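Local coordinates for protein Phosphoglucosamine/phosphogalactosamine mutase (Sulfolobus tokodaii, PDB 2F7L) that catalyses the interconversion of glucosamine 6-phosphate and glucosamine 1-phosphate, and of the galactosamine equivalents, on the way to UDP-N-acetylglucosamine and UDP-N-acetylgalactosamine, at residues I114-R118 with E119-E123; S267-A270 with S271-P275. All coordinates share one frame; numbering follows the deposited sequence.

Interaction 1 (I114-R118 with E119-E123); sequences IEIRR and EKENE
Arg-117 and Glu-121 meet where the loop winds into the first turn of helix 118-130. Arg-117 is at the N-cap position, and its carbonyl accepts the first i to i+4 bond of the helix, from Glu-121 N to Arg-117 O at 3.2 Å; Lys-120 N adds a weak bond to the same oxygen. One residue on, Arg-118 O takes Asn-122 N at 3.1 Å, while Glu-121 N reaches it only weakly. Glu-121 N is thus shared between two carbonyls, and each of those carbonyls has two donors.

The side chains pair less directly. Arg-118 bends at chi2 (-41°) and runs beside Glu-121, so that the carboxylate lies near the arginine's aliphatic part, Arg-118 CD to Glu-121 OE1 being 3.3 Å. Any attraction between the two charges probably acts without a direct bond: Glu-121 OE2 stands 4.0 Å from Arg-118 NE, well out of the guanidinium plane, and no N-H aims at it. The guanidinium finds its salt bridge in Asp-311, and that of Arg-117 in Asp-318. Ile-116 adds apolar contacts, its CB 3.9 Å from Lys-120 CB and its CD1 against Glu-121 CG.

Within the first alpha/beta/alpha domain, this stretch leads from strand 103-109 into helix 118-130. Ile-116 still bonds through its backbone to Val-108 of that strand, Lys-120 leans on Phe-33 of helix 20-34, and both arginines reach across to helix 309-318 of the third domain.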
ATOM      1  N   ILE A 114       5.976   9.879  -5.774  1.00 33.38           N
ATOM      2  CA  ILE A 114       5.988   9.125  -4.539  1.00 32.80           C
ATOM      3  C   ILE A 114       5.628  10.089  -3.406  1.00 33.09           C
ATOM      4  O   ILE A 114       5.733  11.289  -3.556  1.00 32.64           O
ATOM      5  CB  ILE A 114       7.394   8.554  -4.297  1.00 32.02           C
ATOM      6  CG1 ILE A 114       7.932   7.998  -5.612  1.00 31.48           C
ATOM      7  CG2 ILE A 114       7.362   7.466  -3.224  1.00 30.92           C
ATOM      8  CD1 ILE A 114       9.343   7.468  -5.531  1.00 30.77           C
ATOM      9  N   GLU A 115       5.178   9.573  -2.276  1.00 34.46           N
ATOM     10  CA  GLU A 115       4.877  10.446  -1.147  1.00 35.71           C
ATOM     11  C   GLU A 115       6.195  11.100  -0.716  1.00 35.82           C
ATOM     12  O   GLU A 115       7.280  10.550  -0.925  1.00 35.49           O
ATOM     13  CB  GLU A 115       4.307   9.624  -0.006  1.00 36.71           C
ATOM     14  CG  GLU A 115       4.307   8.153  -0.332  1.00 39.45           C
ATOM     15  CD  GLU A 115       2.946   7.642  -0.763  1.00 41.27           C
ATOM     16  OE1 GLU A 115       2.891   6.520  -1.327  1.00 42.03           O
ATOM     17  OE2 GLU A 115       1.939   8.352  -0.515  1.00 41.22           O
ATOM     18  N   ILE A 116       6.103  12.280  -0.117  1.00 36.33           N
ATOM     19  CA  ILE A 116       7.298  12.998   0.309  1.00 36.63           C
ATOM     20  C   ILE A 116       8.132  12.213   1.310  1.00 37.16           C
ATOM     21  O   ILE A 116       7.591  11.469   2.127  1.00 37.04           O
ATOM     22  CB  ILE A 116       6.935  14.395   0.914  1.00 35.67           C
ATOM     23  CG1 ILE A 116       5.887  14.230   2.022  1.00 34.62           C
ATOM     24  CG2 ILE A 116       6.415  15.327  -0.191  1.00 35.52           C
ATOM     25  CD1 ILE A 116       5.585  15.482   2.819  1.00 32.26           C
ATOM     26  N   ARG A 117       9.448  12.373   1.212  1.00 38.17           N
ATOM     27  CA  ARG A 117      10.384  11.724   2.114  1.00 39.98           C
ATOM     28  C   ARG A 117      10.150  12.284   3.512  1.00 41.30           C
ATOM     29  O   ARG A 117       9.541  13.343   3.661  1.00 40.62           O
ATOM     30  CB  ARG A 117      11.814  12.011   1.677  1.00 40.12           C
ATOM     31  CG  ARG A 117      12.272  11.207   0.476  1.00 40.59           C
ATOM     32  CD  ARG A 117      13.504  11.822  -0.169  1.00 40.70           C
ATOM     33  NE  ARG A 117      14.009  10.989  -1.254  1.00 42.31           N
ATOM     34  CZ  ARG A 117      14.521   9.770  -1.078  1.00 43.05           C
ATOM     35  NH1 ARG A 117      14.589   9.256   0.144  1.00 42.83           N
ATOM     36  NH2 ARG A 117      14.980   9.070  -2.114  1.00 42.76           N
ATOM     37  N   ARG A 118      10.643  11.589   4.535  1.00 43.80           N
ATOM     38  CA  ARG A 118      10.432  12.032   5.918  1.00 46.13           C
ATOM     39  C   ARG A 118      11.066  13.375   6.274  1.00 45.69           C
ATOM     40  O   ARG A 118      10.471  14.190   6.981  1.00 44.61           O
ATOM     41  CB  ARG A 118      10.883  10.943   6.885  1.00 48.52           C
ATOM     42  CG  ARG A 118      10.248   9.581   6.577  1.00 53.53           C
ATOM     43  CD  ARG A 118       8.748   9.690   6.181  1.00 57.08           C
ATOM     44  NE  ARG A 118       8.101   8.374   6.028  1.00 61.01           N
ATOM     45  CZ  ARG A 118       8.380   7.495   5.061  1.00 62.49           C
ATOM     46  NH1 ARG A 118       9.298   7.786   4.140  1.00 64.21           N
ATOM     47  NH2 ARG A 118       7.761   6.312   5.025  1.00 62.16           N
ATOM     48  N   GLU A 119      12.264  13.618   5.770  1.00 45.95           N
ATOM     49  CA  GLU A 119      12.921  14.887   6.028  1.00 46.37           C
ATOM     50  C   GLU A 119      11.999  16.029   5.561  1.00 45.45           C
ATOM     51  O   GLU A 119      12.015  17.136   6.097  1.00 45.71           O
ATOM     52  CB  GLU A 119      14.249  14.908   5.286  1.00 48.18           C
ATOM     53  CG  GLU A 119      15.077  13.599   5.429  1.00 52.73           C
ATOM     54  CD  GLU A 119      14.589  12.439   4.525  1.00 55.08           C
ATOM     55  OE1 GLU A 119      13.983  12.742   3.470  1.00 55.99           O
ATOM     56  OE2 GLU A 119      14.838  11.238   4.851  1.00 56.10           O
ATOM     57  N   LYS A 120      11.173  15.744   4.567  1.00 44.85           N
ATOM     58  CA  LYS A 120      10.245  16.736   4.048  1.00 44.02           C
ATOM     59  C   LYS A 120       9.011  16.859   4.942  1.00 43.74           C
ATOM     60  O   LYS A 120       8.431  17.944   5.046  1.00 43.95           O
ATOM     61  CB  LYS A 120       9.844  16.393   2.604  1.00 43.70           C
ATOM     62  CG  LYS A 120      11.035  16.388   1.667  1.00 44.08           C
ATOM     63  CD  LYS A 120      10.644  16.458   0.218  1.00 45.49           C
ATOM     64  CE  LYS A 120      11.870  16.687  -0.676  1.00 46.28           C
ATOM     65  NZ  LYS A 120      11.513  16.992  -2.111  1.00 46.69           N
ATOM     66  N   GLU A 121       8.598  15.765   5.583  1.00 42.46           N
ATOM     67  CA  GLU A 121       7.441  15.849   6.466  1.00 41.46           C
ATOM     68  C   GLU A 121       7.795  16.819   7.580  1.00 40.71           C
ATOM     69  O   GLU A 121       6.950  17.582   8.062  1.00 41.04           O
ATOM     70  CB  GLU A 121       7.096  14.489   7.070  1.00 41.70           C
ATOM     71  CG  GLU A 121       6.712  13.431   6.062  1.00 43.02           C
ATOM     72  CD  GLU A 121       6.283  12.125   6.715  1.00 44.63           C
ATOM     73  OE1 GLU A 121       6.794  11.813   7.818  1.00 45.14           O
ATOM     74  OE2 GLU A 121       5.447  11.399   6.117  1.00 45.68           O
ATOM     75  N   ASN A 122       9.063  16.789   7.972  1.00 39.45           N
ATOM     76  CA  ASN A 122       9.560  17.646   9.035  1.00 38.26           C
ATOM     77  C   ASN A 122       9.550  19.097   8.602  1.00 37.87           C
ATOM     78  O   ASN A 122       9.234  19.983   9.399  1.00 37.86           O
ATOM     79  CB  ASN A 122      10.983  17.257   9.422  1.00 37.98           C
ATOM     80  CG  ASN A 122      11.086  15.852   9.988  1.00 37.85           C
ATOM     81  OD1 ASN A 122      12.161  15.272   9.969  1.00 38.34           O
ATOM     82  ND2 ASN A 122       9.980  15.305  10.508  1.00 37.73           N
ATOM     83  N   GLU A 123       9.920  19.355   7.354  1.00 36.79           N
ATOM     84  CA  GLU A 123       9.915  20.733   6.890  1.00 36.44           C
ATOM     85  C   GLU A 123       8.490  21.281   6.995  1.00 35.11           C
ATOM     86  O   GLU A 123       8.255  22.355   7.533  1.00 34.76           O
ATOM     87  CB  GLU A 123      10.422  20.809   5.453  1.00 37.50           C
ATOM     88  CG  GLU A 123      11.904  20.529   5.326  1.00 40.38           C
ATOM     89  CD  GLU A 123      12.382  20.450   3.881  1.00 41.71           C
ATOM     90  OE1 GLU A 123      11.751  21.072   2.996  1.00 43.01           O
ATOM     91  OE2 GLU A 123      13.405  19.775   3.634  1.00 42.94           O
TER

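Interaction 2 (S267-A270 with S271-P275); sequences SYWA and SVKNP
Tyr-268 and Ser-271 are joined by the polar part of a turn near the C-terminal end of helix 259-272. Tyr-268 O accepts Ser-271 N at 2.8 Å, and a weak bond from Val-272 N. With chi1 at 64°, the Ser-271 hydroxyl lies on the side of that same carbonyl, but the modelled separation of Ser-271 OG and Tyr-268 O, 2.5 Å, is too short to trust in detail, and the bond between them is doubtful in its geometry. One step along, Lys-273 N bonds to Trp-269 O at 3.1 Å.

The apolar contacts centre on Val-272, which lies against two rings. CG2 sits over one face of the Tyr-268 ring as a CH-pi contact, 4.2 Å from the centroid and displaced toward the CZ side, and it also touches Trp-269 CE3. CG1 approaches the benzene part of the Trp-269 indole obliquely, near CZ3.

A second CH-pi contact lies at the other end of the indole: Lys-273 CG rests over its five-membered ring, 4.3 Å from that centroid. Bends at chi3 and chi4 carry the ammonium on to Glu-351, which also accepts Trp-269 NE1. A leucine at Trp-269 would probably cost Lys-273 the flat surface under its CG and leave Glu-351 without its indole donor.

These are i to i+3 and i to i+4 contacts of an alpha-helix, away from the probable magnesium and phosphoserine site. Trp-269 packs helix 259-272 against helix 342-356, and helix 259-272 is one of the helices flanking the sheet of the third alpha/beta/alpha domain of the phosphohexose mutases.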
ATOM      1  N   SER A 267       6.477 -10.689  -8.155  1.00 45.58           N
ATOM      2  CA  SER A 267       7.886 -10.331  -8.129  1.00 46.76           C
ATOM      3  C   SER A 267       8.589 -11.236  -9.156  1.00 47.26           C
ATOM      4  O   SER A 267       9.570 -10.865  -9.799  1.00 46.91           O
ATOM      5  CB  SER A 267       8.438 -10.556  -6.721  1.00 46.53           C
ATOM      6  OG  SER A 267       9.524  -9.686  -6.471  1.00 47.56           O
ATOM      7  N   TYR A 268       8.055 -12.433  -9.315  1.00 48.39           N
ATOM      8  CA  TYR A 268       8.600 -13.390 -10.262  1.00 49.77           C
ATOM      9  C   TYR A 268       8.388 -12.915 -11.709  1.00 49.81           C
ATOM     10  O   TYR A 268       9.344 -12.706 -12.466  1.00 49.50           O
ATOM     11  CB  TYR A 268       7.921 -14.743 -10.048  1.00 50.45           C
ATOM     12  CG  TYR A 268       8.155 -15.713 -11.163  1.00 51.54           C
ATOM     13  CD1 TYR A 268       9.445 -16.149 -11.470  1.00 52.04           C
ATOM     14  CD2 TYR A 268       7.091 -16.176 -11.940  1.00 52.12           C
ATOM     15  CE1 TYR A 268       9.673 -17.022 -12.530  1.00 53.03           C
ATOM     16  CE2 TYR A 268       7.309 -17.049 -13.007  1.00 52.99           C
ATOM     17  CZ  TYR A 268       8.601 -17.466 -13.295  1.00 53.31           C
ATOM     18  OH  TYR A 268       8.825 -18.311 -14.356  1.00 54.70           O
ATOM     19  N   TRP A 269       7.124 -12.763 -12.080  1.00 49.38           N
ATOM     20  CA  TRP A 269       6.758 -12.322 -13.411  1.00 49.32           C
ATOM     21  C   TRP A 269       7.545 -11.089 -13.852  1.00 49.10           C
ATOM     22  O   TRP A 269       7.880 -10.942 -15.026  1.00 48.37           O
ATOM     23  CB  TRP A 269       5.265 -12.015 -13.444  1.00 49.80           C
ATOM     24  CG  TRP A 269       4.730 -11.914 -14.816  1.00 50.57           C
ATOM     25  CD1 TRP A 269       3.944 -10.923 -15.322  1.00 51.09           C
ATOM     26  CD2 TRP A 269       4.907 -12.865 -15.869  1.00 51.23           C
ATOM     27  NE1 TRP A 269       3.616 -11.196 -16.629  1.00 51.54           N
ATOM     28  CE2 TRP A 269       4.192 -12.385 -16.990  1.00 51.40           C
ATOM     29  CE3 TRP A 269       5.600 -14.079 -15.977  1.00 50.88           C
ATOM     30  CZ2 TRP A 269       4.148 -13.078 -18.200  1.00 50.85           C
ATOM     31  CZ3 TRP A 269       5.556 -14.765 -17.184  1.00 50.58           C
ATOM     32  CH2 TRP A 269       4.834 -14.261 -18.277  1.00 50.40           C
ATOM     33  N   ALA A 270       7.841 -10.202 -12.910  1.00 49.63           N
ATOM     34  CA  ALA A 270       8.578  -8.986 -13.236  1.00 50.98           C
ATOM     35  C   ALA A 270       9.956  -9.288 -13.822  1.00 51.78           C
ATOM     36  O   ALA A 270      10.444  -8.536 -14.674  1.00 52.33           O
ATOM     37  CB  ALA A 270       8.714  -8.099 -12.008  1.00 50.24           C
ATOM     38  N   SER A 271      10.584 -10.374 -13.367  1.00 52.18           N
ATOM     39  CA  SER A 271      11.903 -10.773 -13.877  1.00 52.43           C
ATOM     40  C   SER A 271      11.761 -11.362 -15.283  1.00 51.82           C
ATOM     41  O   SER A 271      12.641 -11.204 -16.131  1.00 51.76           O
ATOM     42  CB  SER A 271      12.540 -11.824 -12.970  1.00 53.02           C
ATOM     43  OG  SER A 271      11.759 -13.007 -12.994  1.00 54.28           O
ATOM     44  N   VAL A 272      10.655 -12.051 -15.516  1.00 51.17           N
ATOM     45  CA  VAL A 272      10.394 -12.639 -16.818  1.00 51.57           C
ATOM     46  C   VAL A 272      10.223 -11.532 -17.858  1.00 52.04           C
ATOM     47  O   VAL A 272      10.604 -11.704 -19.012  1.00 52.57           O
ATOM     48  CB  VAL A 272       9.114 -13.506 -16.790  1.00 51.92           C
ATOM     49  CG1 VAL A 272       8.756 -13.962 -18.188  1.00 50.96           C
ATOM     50  CG2 VAL A 272       9.324 -14.713 -15.868  1.00 51.43           C
ATOM     51  N   LYS A 273       9.657 -10.397 -17.445  1.00 51.99           N
ATOM     52  CA  LYS A 273       9.447  -9.257 -18.344  1.00 51.33           C
ATOM     53  C   LYS A 273      10.687  -8.363 -18.472  1.00 52.19           C
ATOM     54  O   LYS A 273      10.715  -7.444 -19.285  1.00 51.43           O
ATOM     55  CB  LYS A 273       8.294  -8.382 -17.840  1.00 49.65           C
ATOM     56  CG  LYS A 273       6.951  -9.059 -17.703  1.00 47.03           C
ATOM     57  CD  LYS A 273       5.945  -8.101 -17.060  1.00 44.66           C
ATOM     58  CE  LYS A 273       5.460  -7.013 -18.003  1.00 41.89           C
ATOM     59  NZ  LYS A 273       4.525  -7.559 -18.995  1.00 39.91           N
ATOM     60  N   ASN A 274      11.699  -8.603 -17.651  1.00 54.00           N
ATOM     61  CA  ASN A 274      12.899  -7.778 -17.712  1.00 56.95           C
ATOM     62  C   ASN A 274      14.165  -8.549 -17.378  1.00 58.18           C
ATOM     63  O   ASN A 274      14.784  -8.308 -16.336  1.00 59.07           O
ATOM     64  CB  ASN A 274      12.781  -6.588 -16.755  1.00 57.99           C
ATOM     65  CG  ASN A 274      11.583  -5.713 -17.060  1.00 59.99           C
ATOM     66  OD1 ASN A 274      10.476  -5.949 -16.559  1.00 61.28           O
ATOM     67  ND2 ASN A 274      11.790  -4.703 -17.900  1.00 60.56           N
ATOM     68  N   PRO A 275      14.573  -9.486 -18.251  1.00 58.93           N
ATOM     69  CA  PRO A 275      15.793 -10.241 -17.942  1.00 58.68           C
ATOM     70  C   PRO A 275      16.935  -9.265 -17.732  1.00 58.63           C
ATOM     71  O   PRO A 275      17.848  -9.511 -16.947  1.00 58.55           O
ATOM     72  CB  PRO A 275      15.983 -11.114 -19.182  1.00 58.77           C
ATOM     73  CG  PRO A 275      14.552 -11.358 -19.653  1.00 58.94           C
ATOM     74  CD  PRO A 275      13.938  -9.976 -19.493  1.00 59.23           C
TER

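Overall arrangement
From the N terminus, the chain reaches interaction 1 in the first alpha/beta/alpha domain, where 114-123 turns from the loop after strand 103-109 into helix 118-130. It then runs through the whole second domain before interaction 2, near the end of helix 259-272 in the third. Each is local and closes just a turn, so the two follow in series without nesting or crossing. Their centres are 31 Å apart and their nearest atoms about 17 Å, with no touch. Interaction 1 sits at a junction between domains, first to third through helix 309-318; interaction 2 ties two helices, 259-272 and 342-356, within the third.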